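Local coordinates for phosphopantetheine adenylyltransferase (PDB 3DO8), which probably transfers an adenylyl group reversibly from ATP to 4'-phosphopantetheine, giving dephospho-CoA and pyrophosphate in coenzyme A biosynthesis, at residues Arg29-Met40 against Phe68-Pro78. Numbering follows the deposited sequence.
Sequences RDITIGVTSDRM and FEPEIVKITNP
Ile33 and Ile72 pair in parallel register where strand 31-36 meets strand 71-75, the outermost strand on this side of the five-stranded parallel Rossmann-like sheet of a nucleotidylyltransferase; the crossover between them runs through helices 38-44 and 51-66. Five backbone bonds form the ladder, from Ile33 N to Glu71 O through to Ser37 N to Ile75 O. Where it begins, a water joins Arg29 O and Ile31 O to Glu71 N. Arg29 folds over Phe68: CD makes a CH-pi contact above the ring face, toward its rim and 3.5 Å from the centroid, and NE passes beyond the rim at Phe68 CD1, 3.3 Å away, with guanidinium and ring planes 23° apart. Bends at chi2 and chi3 (-84° and -54°) carry the chain past the rim, so that the guanidinium face lies against Phe68 CB; the ring edge meets Ile31 CD1. Thr32 OG1 donates to Glu71 OE1 at 2.7 Å, from above the carboxylate plane, while its CG2 rests against both methyls of Val73. On the other face, Ile33, Val35, Pro70 and Ile72 pack together, and helix 51-66 covers Val35, Pro70 and Ile72. Back on the Thr32 face, Ile75 runs over Gly34: CB stands near Thr36 CA, CG2 meets Met40 SD, CG1 approaches Gly34 CA, and CD1 ends 3.4 Å from Gly34 C. Ser37 N-caps helix 38-44, its OG accepting from Met40 N at 3.3 Å.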
ATOM      1  N   ARG A  29      14.753  -3.861  -5.082  1.00 17.64           N
ATOM      2  CA  ARG A  29      15.303  -3.440  -6.363  1.00 19.03           C
ATOM      3  C   ARG A  29      14.453  -3.894  -7.563  1.00 19.02           C
ATOM      4  O   ARG A  29      14.735  -3.495  -8.709  1.00 20.44           O
ATOM      5  CB  ARG A  29      16.671  -4.036  -6.543  1.00 20.25           C
ATOM      6  CG  ARG A  29      17.645  -3.865  -5.360  1.00 24.86           C
ATOM      7  CD  ARG A  29      18.349  -2.587  -5.376  1.00 27.48           C
ATOM      8  NE  ARG A  29      19.044  -2.342  -6.651  1.00 29.06           N
ATOM      9  CZ  ARG A  29      20.346  -2.491  -6.892  1.00 29.08           C
ATOM     10  NH1 ARG A  29      20.801  -2.196  -8.107  1.00 29.21           N
ATOM     11  NH2 ARG A  29      21.196  -2.893  -5.946  1.00 26.69           N
ATOM     12  N   ASP A  30      13.419  -4.699  -7.310  1.00 18.63           N
ATOM     13  CA  ASP A  30      12.603  -5.308  -8.367  1.00 19.92           C
ATOM     14  C   ASP A  30      11.410  -4.402  -8.592  1.00 20.38           C
ATOM     15  O   ASP A  30      10.265  -4.838  -8.580  1.00 21.75           O
ATOM     16  CB  ASP A  30      12.146  -6.708  -7.912  1.00 20.66           C
ATOM     17  CG  ASP A  30      11.722  -7.636  -9.063  1.00 22.83           C
ATOM     18  OD1 ASP A  30      11.669  -7.198 -10.231  1.00 27.63           O
ATOM     19  OD2 ASP A  30      11.425  -8.837  -8.761  1.00 28.91           O
ATOM     20  N   ILE A  31      11.687  -3.135  -8.758  1.00 20.35           N
ATOM     21  CA  ILE A  31      10.664  -2.124  -9.031  1.00 19.54           C
ATOM     22  C   ILE A  31      11.048  -1.448 -10.333  1.00 18.50           C
ATOM     23  O   ILE A  31      12.225  -1.392 -10.704  1.00 16.83           O
ATOM     24  CB  ILE A  31      10.555  -1.072  -7.930  1.00 20.15           C
ATOM     25  CG1 ILE A  31      11.817  -0.195  -7.816  1.00 20.47           C
ATOM     26  CG2 ILE A  31      10.283  -1.740  -6.573  1.00 22.69           C
ATOM     27  CD1 ILE A  31      11.594   0.956  -6.869  1.00 23.46           C
ATOM     28  N   THR A  32      10.028  -0.948 -11.000  1.00 16.49           N
ATOM     29  CA  THR A  32      10.183  -0.093 -12.158  1.00 16.34           C
ATOM     30  C   THR A  32       9.421   1.157 -11.886  1.00 14.94           C
ATOM     31  O   THR A  32       8.219   1.089 -11.558  1.00 15.40           O
ATOM     32  CB  THR A  32       9.658  -0.769 -13.431  1.00 16.82           C
ATOM     33  OG1 THR A  32      10.344  -2.014 -13.609  1.00 21.43           O
ATOM     34  CG2 THR A  32       9.903   0.064 -14.618  1.00 19.14           C
ATOM     35  N   ILE A  33      10.119   2.300 -11.973  1.00 14.18           N
ATOM     36  CA  ILE A  33       9.499   3.589 -11.818  1.00 13.20           C
ATOM     37  C   ILE A  33       9.326   4.217 -13.205  1.00 13.18           C
ATOM     38  O   ILE A  33      10.316   4.496 -13.887  1.00 13.87           O
ATOM     39  CB  ILE A  33      10.323   4.559 -10.917  1.00 12.09           C
ATOM     40  CG1 ILE A  33      10.598   3.920  -9.541  1.00 12.71           C
ATOM     41  CG2 ILE A  33       9.569   5.870 -10.782  1.00 14.20           C
ATOM     42  CD1 ILE A  33      11.341   4.851  -8.581  1.00 15.21           C
ATOM     43  N   GLY A  34       8.079   4.419 -13.606  1.00 12.18           N
ATOM     44  CA  GLY A  34       7.773   5.099 -14.840  1.00 12.70           C
ATOM     45  C   GLY A  34       7.751   6.586 -14.581  1.00 13.13           C
ATOM     46  O   GLY A  34       7.146   7.044 -13.592  1.00 12.92           O
ATOM     47  N   VAL A  35       8.401   7.337 -15.470  1.00 12.36           N
ATOM     48  CA  VAL A  35       8.349   8.793 -15.427  1.00 13.23           C
ATOM     49  C   VAL A  35       7.750   9.269 -16.762  1.00 13.64           C
ATOM     50  O   VAL A  35       8.202   8.863 -17.847  1.00 13.78           O
ATOM     51  CB  VAL A  35       9.758   9.355 -15.165  1.00 12.50           C
ATOM     52  CG1 VAL A  35       9.756  10.891 -15.305  1.00 13.44           C
ATOM     53  CG2 VAL A  35      10.251   8.870 -13.777  1.00 12.66           C
ATOM     54  N   THR A  36       6.735  10.126 -16.687  1.00 13.52           N
ATOM     55  CA  THR A  36       6.015  10.550 -17.884  1.00 14.83           C
ATOM     56  C   THR A  36       6.930  11.305 -18.851  1.00 15.63           C
ATOM     57  O   THR A  36       7.769  12.116 -18.447  1.00 15.00           O
ATOM     58  CB  THR A  36       4.823  11.449 -17.519  1.00 15.02           C
ATOM     59  OG1 THR A  36       5.276  12.508 -16.682  1.00 15.22           O
ATOM     60  CG2 THR A  36       3.723  10.668 -16.800  1.00 15.83           C
ATOM     61  N   SER A  37       6.746  11.060 -20.140  1.00 16.83           N
ATOM     62  CA  SER A  37       7.379  11.884 -21.167  1.00 17.62           C
ATOM     63  C   SER A  37       6.932  13.354 -21.033  1.00 18.72           C
ATOM     64  O   SER A  37       5.900  13.654 -20.405  1.00 17.64           O
ATOM     65  CB  SER A  37       6.970  11.339 -22.543  1.00 17.99           C
ATOM     66  OG  SER A  37       5.614  11.660 -22.758  1.00 17.35           O
ATOM     67  N   ASP A  38       7.678  14.269 -21.645  1.00 20.81           N
ATOM     68  CA  ASP A  38       7.280  15.689 -21.650  1.00 23.11           C
ATOM     69  C   ASP A  38       5.863  15.877 -22.208  1.00 24.66           C
ATOM     70  O   ASP A  38       5.062  16.630 -21.662  1.00 24.12           O
ATOM     71  CB  ASP A  38       8.266  16.509 -22.480  1.00 23.55           C
ATOM     72  CG  ASP A  38       9.626  16.615 -21.841  1.00 25.05           C
ATOM     73  OD1 ASP A  38       9.754  16.233 -20.666  1.00 23.99           O
ATOM     74  OD2 ASP A  38      10.574  17.060 -22.520  1.00 29.86           O
ATOM     75  N   ARG A  39       5.550  15.157 -23.275  1.00 26.98           N
ATOM     76  CA  ARG A  39       4.228  15.276 -23.912  1.00 29.48           C
ATOM     77  C   ARG A  39       3.121  15.005 -22.915  1.00 29.96           C
ATOM     78  O   ARG A  39       2.186  15.784 -22.743  1.00 29.97           O
ATOM     79  CB  ARG A  39       4.096  14.278 -25.046  1.00 30.19           C
ATOM     80  CG  ARG A  39       4.510  14.791 -26.387  1.00 33.88           C
ATOM     81  CD  ARG A  39       3.763  14.036 -27.503  1.00 35.35           C
ATOM     82  NE  ARG A  39       4.616  13.819 -28.677  1.00 41.19           N
ATOM     83  CZ  ARG A  39       5.130  14.785 -29.447  1.00 43.21           C
ATOM     84  NH1 ARG A  39       4.907  16.080 -29.188  1.00 45.26           N
ATOM     85  NH2 ARG A  39       5.896  14.450 -30.487  1.00 42.87           N
ATOM     86  N   MET A  40       3.291  13.890 -22.219  1.00 30.37           N
ATOM     87  CA  MET A  40       2.335  13.387 -21.266  1.00 31.30           C
ATOM     88  C   MET A  40       2.234  14.247 -20.007  1.00 32.15           C
ATOM     89  O   MET A  40       1.146  14.440 -19.444  1.00 31.89           O
ATOM     90  CB  MET A  40       2.804  11.984 -20.913  1.00 31.25           C
ATOM     91  CG  MET A  40       1.834  11.114 -20.221  1.00 32.22           C
ATOM     92  SD  MET A  40       2.035   9.433 -20.876  1.00 29.64           S
ATOM     93  CE  MET A  40       1.015   9.811 -22.362  1.00 14.80           C
ATOM     94  N   PHE A  68      20.265   2.672  -3.791  1.00 13.26           N
ATOM     95  CA  PHE A  68      20.414   2.153  -5.157  1.00 13.90           C
ATOM     96  C   PHE A  68      19.830   3.096  -6.196  1.00 14.46           C
ATOM     97  O   PHE A  68      19.038   3.982  -5.869  1.00 13.19           O
ATOM     98  CB  PHE A  68      19.810   0.758  -5.277  1.00 14.20           C
ATOM     99  CG  PHE A  68      18.329   0.724  -5.207  1.00 13.61           C
ATOM    100  CD1 PHE A  68      17.575   0.622  -6.365  1.00 14.78           C
ATOM    101  CD2 PHE A  68      17.655   0.735  -3.992  1.00 13.82           C
ATOM    102  CE1 PHE A  68      16.181   0.556  -6.309  1.00 13.23           C
ATOM    103  CE2 PHE A  68      16.253   0.681  -3.955  1.00 13.92           C
ATOM    104  CZ  PHE A  68      15.541   0.549  -5.126  1.00 14.22           C
ATOM    105  N   GLU A  69      20.284   2.923  -7.429  1.00 15.92           N
ATOM    106  CA  GLU A  69      19.701   3.613  -8.564  1.00 17.21           C
ATOM    107  C   GLU A  69      18.548   2.779  -9.150  1.00 16.92           C
ATOM    108  O   GLU A  69      18.780   1.678  -9.698  1.00 17.49           O
ATOM    109  CB  GLU A  69      20.743   3.778  -9.665  1.00 18.08           C
ATOM    110  CG  GLU A  69      20.236   4.653 -10.822  1.00 20.54           C
ATOM    111  CD  GLU A  69      21.170   4.620 -12.032  1.00 23.59           C
ATOM    112  OE1 GLU A  69      22.395   4.647 -11.807  1.00 31.39           O
ATOM    113  OE2 GLU A  69      20.680   4.554 -13.186  1.00 31.71           O
ATOM    114  N   PRO A  70      17.305   3.293  -9.090  1.00 16.76           N
ATOM    115  CA  PRO A  70      16.154   2.534  -9.579  1.00 16.70           C
ATOM    116  C   PRO A  70      16.097   2.500 -11.101  1.00 17.28           C
ATOM    117  O   PRO A  70      16.568   3.430 -11.748  1.00 17.29           O
ATOM    118  CB  PRO A  70      14.949   3.338  -9.054  1.00 16.88           C
ATOM    119  CG  PRO A  70      15.453   4.725  -8.998  1.00 16.50           C
ATOM    120  CD  PRO A  70      16.926   4.641  -8.631  1.00 17.16           C
ATOM    121  N   GLU A  71      15.486   1.449 -11.638  1.00 17.75           N
ATOM    122  CA  GLU A  71      15.158   1.394 -13.053  1.00 18.43           C
ATOM    123  C   GLU A  71      14.073   2.443 -13.340  1.00 17.06           C
ATOM    124  O   GLU A  71      12.974   2.373 -12.758  1.00 17.40           O
ATOM    125  CB  GLU A  71      14.630  -0.002 -13.473  1.00 18.79           C
ATOM    126  CG  GLU A  71      14.210  -0.070 -14.971  1.00 20.45           C
ATOM    127  CD  GLU A  71      13.533  -1.361 -15.428  1.00 23.94           C
ATOM    128  OE1 GLU A  71      12.901  -2.086 -14.606  1.00 30.68           O
ATOM    129  OE2 GLU A  71      13.618  -1.618 -16.668  1.00 30.11           O
ATOM    130  N   ILE A  72      14.366   3.351 -14.272  1.00 17.07           N
ATOM    131  CA  ILE A  72      13.413   4.340 -14.777  1.00 16.89           C
ATOM    132  C   ILE A  72      13.025   3.979 -16.203  1.00 17.09           C
ATOM    133  O   ILE A  72      13.893   3.751 -17.065  1.00 17.97           O
ATOM    134  CB  ILE A  72      13.998   5.808 -14.863  1.00 17.10           C
ATOM    135  CG1 ILE A  72      14.477   6.305 -13.502  1.00 18.57           C
ATOM    136  CG2 ILE A  72      12.969   6.801 -15.448  1.00 17.34           C
ATOM    137  CD1 ILE A  72      13.502   6.268 -12.496  1.00 18.29           C
ATOM    138  N   VAL A  73      11.744   4.009 -16.470  1.00 16.13           N
ATOM    139  CA  VAL A  73      11.262   3.832 -17.837  1.00 17.66           C
ATOM    140  C   VAL A  73      10.406   5.045 -18.207  1.00 16.58           C
ATOM    141  O   VAL A  73       9.658   5.568 -17.372  1.00 16.35           O
ATOM    142  CB  VAL A  73      10.494   2.500 -17.975  1.00 18.63           C
ATOM    143  CG1 VAL A  73      11.384   1.307 -17.561  1.00 22.38           C
ATOM    144  CG2 VAL A  73       9.285   2.512 -17.143  1.00 19.90           C
ATOM    145  N   LYS A  74      10.568   5.564 -19.420  1.00 16.47           N
ATOM    146  CA  LYS A  74       9.710   6.642 -19.878  1.00 16.56           C
ATOM    147  C   LYS A  74       8.326   6.097 -20.180  1.00 16.03           C
ATOM    148  O   LYS A  74       8.178   5.091 -20.920  1.00 16.09           O
ATOM    149  CB  LYS A  74      10.282   7.308 -21.136  1.00 16.48           C
ATOM    150  CG  LYS A  74       9.536   8.516 -21.584  1.00 16.70           C
ATOM    151  CD  LYS A  74      10.104   9.090 -22.889  1.00 18.90           C
ATOM    152  CE  LYS A  74      11.493   9.692 -22.723  1.00 19.91           C
ATOM    153  NZ  LYS A  74      12.022  10.357 -23.989  1.00 21.89           N
ATOM    154  N   ILE A  75       7.324   6.758 -19.617  1.00 15.14           N
ATOM    155  CA  ILE A  75       5.912   6.459 -19.894  1.00 15.73           C
ATOM    156  C   ILE A  75       5.490   7.318 -21.090  1.00 15.81           C
ATOM    157  O   ILE A  75       5.563   8.540 -21.036  1.00 15.11           O
ATOM    158  CB  ILE A  75       5.019   6.767 -18.666  1.00 15.47           C
ATOM    159  CG1 ILE A  75       5.380   5.897 -17.465  1.00 16.98           C
ATOM    160  CG2 ILE A  75       3.549   6.545 -18.990  1.00 16.63           C
ATOM    161  CD1 ILE A  75       4.755   6.376 -16.131  1.00 17.89           C
ATOM    162  N   THR A  76       5.099   6.662 -22.183  1.00 15.68           N
ATOM    163  CA  THR A  76       4.708   7.341 -23.425  1.00 16.59           C
ATOM    164  C   THR A  76       3.257   7.033 -23.849  1.00 17.47           C
ATOM    165  O   THR A  76       2.792   7.466 -24.906  1.00 18.88           O
ATOM    166  CB  THR A  76       5.686   6.939 -24.533  1.00 16.61           C
ATOM    167  OG1 THR A  76       5.601   5.521 -24.727  1.00 17.91           O
ATOM    168  CG2 THR A  76       7.132   7.339 -24.115  1.00 18.43           C
ATOM    169  N   ASN A  77       2.535   6.304 -23.011  1.00 16.68           N
ATOM    170  CA  ASN A  77       1.104   6.126 -23.177  1.00 16.46           C
ATOM    171  C   ASN A  77       0.524   5.945 -21.778  1.00 17.27           C
ATOM    172  O   ASN A  77       1.278   5.716 -20.817  1.00 15.70           O
ATOM    173  CB  ASN A  77       0.845   4.926 -24.109  1.00 15.99           C
ATOM    174  CG  ASN A  77       1.029   3.594 -23.405  1.00 15.62           C
ATOM    175  OD1 ASN A  77       0.154   3.164 -22.674  1.00 16.24           O
ATOM    176  ND2 ASN A  77       2.157   2.921 -23.643  1.00 17.12           N
ATOM    177  N   PRO A  78      -0.811   6.056 -21.641  1.00 18.76           N
ATOM    178  CA  PRO A  78      -1.429   6.026 -20.303  1.00 19.15           C
ATOM    179  C   PRO A  78      -1.133   4.779 -19.461  1.00 18.58           C
ATOM    180  O   PRO A  78      -1.167   4.822 -18.227  1.00 20.15           O
ATOM    181  CB  PRO A  78      -2.921   6.080 -20.606  1.00 19.82           C
ATOM    182  CG  PRO A  78      -3.030   6.710 -21.916  1.00 21.04           C
ATOM    183  CD  PRO A  78      -1.802   6.291 -22.708  1.00 19.89           C
TER
HETATM  184  O   HOH W   1      14.718  -0.552  -9.647  1.00 23.08           O
HETATM  185  O   HOH W   2      17.723  -1.486  -9.373  1.00 72.12           O
HETATM  186  O   HOH W   3      10.113  13.110 -23.282  1.00 21.41           O